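PDB 5LHJ: leucine aminopeptidase 2, chloroplastic from Streptomyces sp. BC16019, which is an M17-family metalloaminopeptidase of bottromycin maturation, probably removing unsubstituted N-terminal amino acids from peptides with the help of manganese ions. Local coordinates for residues 80-85 and 91-96; 122-127 and 161-166; 424-427 and 431-434. All coordinates share one frame; numbering follows the deposited sequence.

Contact 1: residues 80-85 and 91-96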
# COMPACT_ATOMS: atom_id res chain seq x y z
N VAL A 80 47.78 3.12 -14.60
CA VAL A 80 46.34 3.33 -14.73
C VAL A 80 45.87 2.70 -16.03
O VAL A 80 46.37 3.03 -17.11
CB VAL A 80 45.98 4.82 -14.72
CG1 VAL A 80 44.47 5.02 -14.75
CG2 VAL A 80 46.61 5.50 -13.51
N GLY A 81 44.91 1.78 -15.93
CA GLY A 81 44.43 1.05 -17.09
C GLY A 81 43.61 1.89 -18.06
O GLY A 81 42.76 2.68 -17.64
N LEU A 82 43.87 1.71 -19.35
CA LEU A 82 43.09 2.33 -20.42
C LEU A 82 42.44 1.29 -21.35
O LEU A 82 41.85 1.65 -22.38
CB LEU A 82 43.97 3.27 -21.24
CG LEU A 82 44.55 4.48 -20.49
CD1 LEU A 82 45.65 5.12 -21.32
CD2 LEU A 82 43.48 5.51 -20.16
N GLY A 83 42.53 0.01 -20.98
CA GLY A 83 41.95 -1.06 -21.79
C GLY A 83 42.62 -1.21 -23.15
O GLY A 83 43.67 -0.61 -23.40
N PRO A 84 42.01 -2.02 -24.04
CA PRO A 84 42.56 -2.19 -25.39
C PRO A 84 42.62 -0.88 -26.16
O PRO A 84 41.66 -0.10 -26.15
CB PRO A 84 41.59 -3.17 -26.05
CG PRO A 84 40.99 -3.93 -24.91
CD PRO A 84 40.85 -2.90 -23.81
N ALA A 85 43.74 -0.63 -26.83
CA ALA A 85 43.92 0.60 -27.61
C ALA A 85 42.79 0.78 -28.62
O ALA A 85 42.28 1.89 -28.78
CB ALA A 85 45.28 0.59 -28.30
N ALA A 91 35.65 8.75 -23.17
CA ALA A 91 35.10 8.38 -21.87
C ALA A 91 36.06 7.49 -21.06
O ALA A 91 36.11 7.58 -19.84
CB ALA A 91 33.74 7.68 -22.03
N THR A 92 36.81 6.63 -21.76
CA THR A 92 37.87 5.85 -21.13
C THR A 92 38.88 6.75 -20.43
O THR A 92 39.25 6.50 -19.28
CB THR A 92 38.63 4.98 -22.15
OG1 THR A 92 37.69 4.30 -23.00
CG2 THR A 92 39.50 3.95 -21.44
N PHE A 93 39.32 7.79 -21.13
CA PHE A 93 40.28 8.75 -20.57
C PHE A 93 39.72 9.57 -19.42
O PHE A 93 40.40 9.83 -18.43
CB PHE A 93 40.86 9.64 -21.68
CG PHE A 93 41.85 8.93 -22.53
CD1 PHE A 93 41.44 8.22 -23.65
CD2 PHE A 93 43.20 8.91 -22.19
CE1 PHE A 93 42.35 7.52 -24.43
CE2 PHE A 93 44.12 8.21 -22.96
CZ PHE A 93 43.69 7.52 -24.08
N ARG A 94 38.46 9.96 -19.55
CA ARG A 94 37.79 10.73 -18.51
C ARG A 94 37.71 9.89 -17.23
O ARG A 94 38.09 10.34 -16.14
CB ARG A 94 36.39 11.16 -19.01
CG ARG A 94 35.82 12.36 -18.32
CD ARG A 94 34.47 12.77 -18.88
NE ARG A 94 34.55 13.42 -20.19
CZ ARG A 94 34.19 12.90 -21.36
NH1 ARG A 94 33.70 11.65 -21.49
NH2 ARG A 94 34.31 13.64 -22.45
N ALA A 95 37.26 8.64 -17.38
CA ALA A 95 37.17 7.70 -16.25
C ALA A 95 38.54 7.36 -15.63
O ALA A 95 38.64 7.24 -14.41
CB ALA A 95 36.44 6.43 -16.67
N ALA A 96 39.56 7.16 -16.46
CA ALA A 96 40.92 6.88 -15.96
C ALA A 96 41.49 8.04 -15.16
O ALA A 96 42.17 7.83 -14.16
CB ALA A 96 41.86 6.51 -17.10
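T92 meets L82 through its methyl, the first touch as helix 90-102 runs past the end of strand 76-81. T92 CG2 lies 3.4 Å from L82 O, whereas the hydroxyl, OG1, is engaged by the backbone N of T89 within the same turn of chain. T92 OG1 stands beside its own backbone N (chi1 -47°), which leaves CG2 anti to that N and facing the loop. One residue on, F93 offers a ring face to L82. L82 CD2 sits above that face, 4.2 Å from the F93 ring centroid and 23° off the normal, a CH-pi contact displaced toward the CD2–CE2 edge of the ring. The second methyl, L82 CD1, approaches the same side of the ring at F93 CE2 (3.8 Å), and the two side chains cross at about a right angle. Further along the helix, A96 packs its CB against L82 CD2 at 3.6 Å and against V80 CG1 at 3.8 Å. V80 CG1 also rests 3.7 Å from A96 O, which accepts a hydrogen bond from S100 OG.

L82 is thus gripped by the helix through both methyls, with H44 and A117 touching it from loops, while F93 continues onto A130 and V131 of helix 124-139. An alanine in place of L82 would remove both methyls and is likely to open a gap between the F93 face and A96 CB. Strand, turn and following helix are joined here as in a beta-alpha connection of the N-terminal domain. G83 O bonds to H44 ND1 and the L82 backbone to R43; the contact itself, made by methyl groups against one another, a ring face and two carbonyl oxygens, probably holds mainly by close packing of buried apolar groups.

Contact 2: residues 122-127 and 161-166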
# COMPACT_ATOMS: atom_id res chain seq x y z
N VAL A 122 41.63 7.82 -30.28
CA VAL A 122 41.24 9.09 -29.68
C VAL A 122 42.35 10.11 -29.96
O VAL A 122 43.47 9.93 -29.48
CB VAL A 122 41.01 8.99 -28.16
CG1 VAL A 122 40.51 10.33 -27.60
CG2 VAL A 122 40.02 7.88 -27.83
N PRO A 123 42.05 11.18 -30.73
CA PRO A 123 43.09 12.17 -31.05
C PRO A 123 43.62 12.90 -29.81
O PRO A 123 42.91 12.99 -28.80
CB PRO A 123 42.37 13.16 -31.97
CG PRO A 123 41.17 12.45 -32.47
CD PRO A 123 40.77 11.50 -31.38
N ALA A 124 44.85 13.41 -29.92
CA ALA A 124 45.55 14.01 -28.78
C ALA A 124 44.75 15.10 -28.06
O ALA A 124 44.73 15.14 -26.83
CB ALA A 124 46.90 14.56 -29.23
N ALA A 125 44.11 15.99 -28.83
CA ALA A 125 43.30 17.06 -28.23
C ALA A 125 42.11 16.50 -27.44
O ALA A 125 41.78 17.02 -26.37
CB ALA A 125 42.81 18.02 -29.29
N GLU A 126 41.47 15.47 -27.98
CA GLU A 126 40.33 14.82 -27.30
C GLU A 126 40.79 14.10 -26.03
O GLU A 126 40.11 14.15 -25.01
CB GLU A 126 39.60 13.85 -28.24
CG GLU A 126 38.56 14.49 -29.15
CD GLU A 126 39.10 15.58 -30.06
OE1 GLU A 126 40.09 15.34 -30.78
OE2 GLU A 126 38.55 16.71 -30.05
N ARG A 127 41.96 13.47 -26.08
CA ARG A 127 42.55 12.85 -24.87
C ARG A 127 42.81 13.89 -23.79
O ARG A 127 42.42 13.70 -22.63
CB ARG A 127 43.86 12.12 -25.20
CG ARG A 127 43.66 10.92 -26.12
CD ARG A 127 44.88 10.01 -26.18
NE ARG A 127 46.15 10.69 -26.40
CZ ARG A 127 46.81 10.78 -27.56
NH1 ARG A 127 46.32 10.31 -28.71
NH2 ARG A 127 47.98 11.40 -27.59
N THR A 161 50.66 17.41 -21.57
CA THR A 161 50.28 17.34 -22.99
C THR A 161 50.68 18.65 -23.65
O THR A 161 50.65 19.69 -23.00
CB THR A 161 48.76 17.13 -23.20
OG1 THR A 161 48.43 17.20 -24.60
CG2 THR A 161 47.92 18.17 -22.44
N PRO A 162 51.07 18.61 -24.94
CA PRO A 162 51.17 19.88 -25.69
C PRO A 162 49.82 20.56 -26.00
O PRO A 162 49.82 21.72 -26.40
CB PRO A 162 51.88 19.47 -26.99
CG PRO A 162 51.63 18.01 -27.13
CD PRO A 162 51.46 17.45 -25.76
N GLU A 163 48.70 19.85 -25.83
CA GLU A 163 47.37 20.36 -26.19
C GLU A 163 46.80 21.26 -25.09
O GLU A 163 45.80 20.94 -24.44
CB GLU A 163 46.42 19.20 -26.47
CG GLU A 163 46.87 18.26 -27.59
CD GLU A 163 46.77 18.87 -28.98
OE1 GLU A 163 45.99 19.81 -29.20
OE2 GLU A 163 47.50 18.40 -29.87
N ARG A 164 47.41 22.43 -24.91
CA ARG A 164 47.05 23.31 -23.79
C ARG A 164 45.66 23.92 -23.93
O ARG A 164 44.97 24.10 -22.94
CB ARG A 164 48.09 24.42 -23.58
CG ARG A 164 49.53 23.95 -23.44
CD ARG A 164 49.73 22.72 -22.55
NE ARG A 164 49.19 22.92 -21.20
CZ ARG A 164 49.06 21.96 -20.28
NH1 ARG A 164 48.54 22.27 -19.09
NH2 ARG A 164 49.43 20.71 -20.52
N ARG A 165 45.25 24.23 -25.16
CA ARG A 165 43.90 24.75 -25.42
C ARG A 165 42.86 23.73 -24.97
O ARG A 165 41.90 24.08 -24.28
CB ARG A 165 43.74 25.10 -26.91
CG ARG A 165 42.32 25.37 -27.40
CD ARG A 165 41.86 26.78 -27.11
NE ARG A 165 42.48 27.75 -28.01
CZ ARG A 165 42.29 29.07 -27.94
NH1 ARG A 165 41.49 29.61 -27.01
NH2 ARG A 165 42.91 29.87 -28.82
N ALA A 166 43.06 22.47 -25.35
CA ALA A 166 42.14 21.38 -24.98
C ALA A 166 42.05 21.20 -23.46
O ALA A 166 40.97 20.96 -22.93
CB ALA A 166 42.56 20.08 -25.64
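E163 lays its side chain across the first turn of helix 124-139, overlapping the backbone between A124 and A125. Its aliphatic part does much of the touching: E163 CG comes within 3.8 Å of A125 N. The chain bends at chi2 (-71°), which folds the carboxylate back over the two alanines, E163 OE1 at 3.7 Å from A125 CB and E163 OE2 at 3.9 Å from A124 CB. The acid group therefore lies beside the N-terminal end of this helix, where the helix dipole would probably favour its negative charge. One turn deeper, A166 CB presses on A125 O at 3.2 Å, and the two alanine methyls are 4.2 Å apart; small side chains let the helices approach until CA atoms of A125 and A166 are 5.5 Å apart.

The chain leading into E163 is fixed by an ST turn, E163 N donating to T161 OG1 at 2.9 Å. R164 closes the same bend: NH2 reaches T161 O on a lone pair, in the guanidinium plane, and also V159 O. In the other segment R127 NH1 bonds V122 O.

The contact joins the starts of two helices, 124-139 and 164-185, the latter following strand 156-159, outermost in the five-stranded sheet within this chain. A128, further along helix 124-139, extends the meeting by touching T161, E163 and A166.

Contact 3: residues 424-427 and 431-434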
# COMPACT_ATOMS: atom_id res chain seq x y z
N LEU A 424 -3.92 14.71 -22.68
CA LEU A 424 -3.90 16.08 -22.18
C LEU A 424 -5.32 16.68 -21.99
O LEU A 424 -5.45 17.75 -21.42
CB LEU A 424 -3.08 16.96 -23.12
CG LEU A 424 -1.59 16.63 -23.27
CD1 LEU A 424 -0.94 17.59 -24.24
CD2 LEU A 424 -0.90 16.66 -21.92
N ARG A 425 -6.37 16.00 -22.44
CA ARG A 425 -7.73 16.57 -22.45
C ARG A 425 -8.25 16.81 -21.04
O ARG A 425 -8.02 15.99 -20.14
CB ARG A 425 -8.70 15.66 -23.21
CG ARG A 425 -8.44 15.62 -24.69
CD ARG A 425 -9.26 14.52 -25.36
NE ARG A 425 -8.94 14.41 -26.78
CZ ARG A 425 -9.31 13.42 -27.59
NH1 ARG A 425 -10.06 12.40 -27.14
NH2 ARG A 425 -8.93 13.43 -28.87
N SER A 426 -8.95 17.93 -20.86
CA SER A 426 -9.59 18.32 -19.60
C SER A 426 -11.09 18.52 -19.83
O SER A 426 -11.51 18.98 -20.88
CB SER A 426 -9.00 19.64 -19.12
OG SER A 426 -9.68 20.20 -18.01
N ALA A 427 -11.88 18.23 -18.80
CA ALA A 427 -13.33 18.50 -18.85
C ALA A 427 -13.66 19.97 -18.57
O ALA A 427 -14.80 20.37 -18.72
CB ALA A 427 -14.06 17.61 -17.85
N ARG A 431 -6.27 22.00 -21.11
CA ARG A 431 -5.48 20.81 -20.87
C ARG A 431 -5.40 20.53 -19.38
O ARG A 431 -5.71 21.40 -18.56
CB ARG A 431 -4.06 21.02 -21.39
CG ARG A 431 -3.35 22.17 -20.71
CD ARG A 431 -2.01 22.46 -21.32
NE ARG A 431 -2.03 23.20 -22.58
CZ ARG A 431 -2.32 24.49 -22.72
NH1 ARG A 431 -2.71 25.25 -21.70
NH2 ARG A 431 -2.21 25.03 -23.93
N VAL A 432 -4.95 19.32 -19.07
CA VAL A 432 -4.59 18.94 -17.69
C VAL A 432 -3.08 18.88 -17.52
O VAL A 432 -2.35 18.71 -18.49
CB VAL A 432 -5.17 17.57 -17.26
CG1 VAL A 432 -6.68 17.59 -17.31
CG2 VAL A 432 -4.60 16.41 -18.10
N ASN A 433 -2.62 19.00 -16.27
CA ASN A 433 -1.20 18.74 -15.95
C ASN A 433 -0.91 17.31 -15.55
O ASN A 433 0.26 17.00 -15.29
CB ASN A 433 -0.65 19.73 -14.92
CG ASN A 433 -1.08 19.42 -13.49
OD1 ASN A 433 -2.15 18.87 -13.24
ND2 ASN A 433 -0.22 19.78 -12.54
N CYS A 434 -1.93 16.45 -15.48
CA CYS A 434 -1.74 15.04 -15.13
C CYS A 434 -2.92 14.21 -15.61
O CYS A 434 -4.07 14.52 -15.27
CB CYS A 434 -1.59 14.89 -13.62
SG CYS A 434 -1.26 13.20 -13.06
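The chain turns through 428-430 and brings 431-432 alongside 424-426, the CA atoms of S426 and R431 5.0 Å apart. A single backbone hydrogen bond links the two segments, V432 N to L424 O at 2.9 Å, the donor tilted 26° from the carbonyl plane. The same oxygen, L424 O, receives a CA-H...O contact from R431 CA at 3.1 Å, so it is approached by two hydrogens of neighbouring residues.

Among the side chains, V432 makes the broadest contact. V432 CG1 rests against both R425 O (3.5 Å) and S426 CB (3.6 Å), while V432 CG2 turns to L424 O at 3.7 Å. V432 CG1 is anti to the carbonyl carbon (chi1 -61°), which sends it toward R425 O and S426 CB and leaves CG2 on the L424 side. S426 carries its CB over the R431–V432 peptide, and its OG bonds to E338 OE1 and to the backbone N atoms of V428 and A429, tying S426 to the turn that follows and to strand 336-338. R431 meets L424 O with its CB, but the chain then leads away to a salt bridge with D450.

S426 O accepts from R146 NH2 of a second subunit, placing the loop at an interface of the hexamer. The short, weakly bonded strand 431-432 is the outermost strand, within this chain, of a three-stranded sheet, beside 336-338; the loop 424-427, joined to it by one backbone bond between the two segments and by side-chain packing, borders that sheet within the catalytic domain.

How the contacts relate
Contacts 1 and 2 are neighbours in the N-terminal part of the chain, their centres 15 Å apart, and they touch where F93 CZ packs against R127 CD at 3.5 Å and where F93 also meets V122. Helix 124-139 bridges them, since it covers F93 and begins contact 2. Both belong to the five-stranded sheet and its helices, contact 1 at the end of strand 76-81 and contact 2 just after strand 156-159. Contact 3 comes last along the chain, in the catalytic domain, on the opposite side of the chain's centre, its centre 49 Å from that of contact 1 and 51 Å from that of contact 2. They thus sample two separate parts of the subunit, the N-terminal and the catalytic domain.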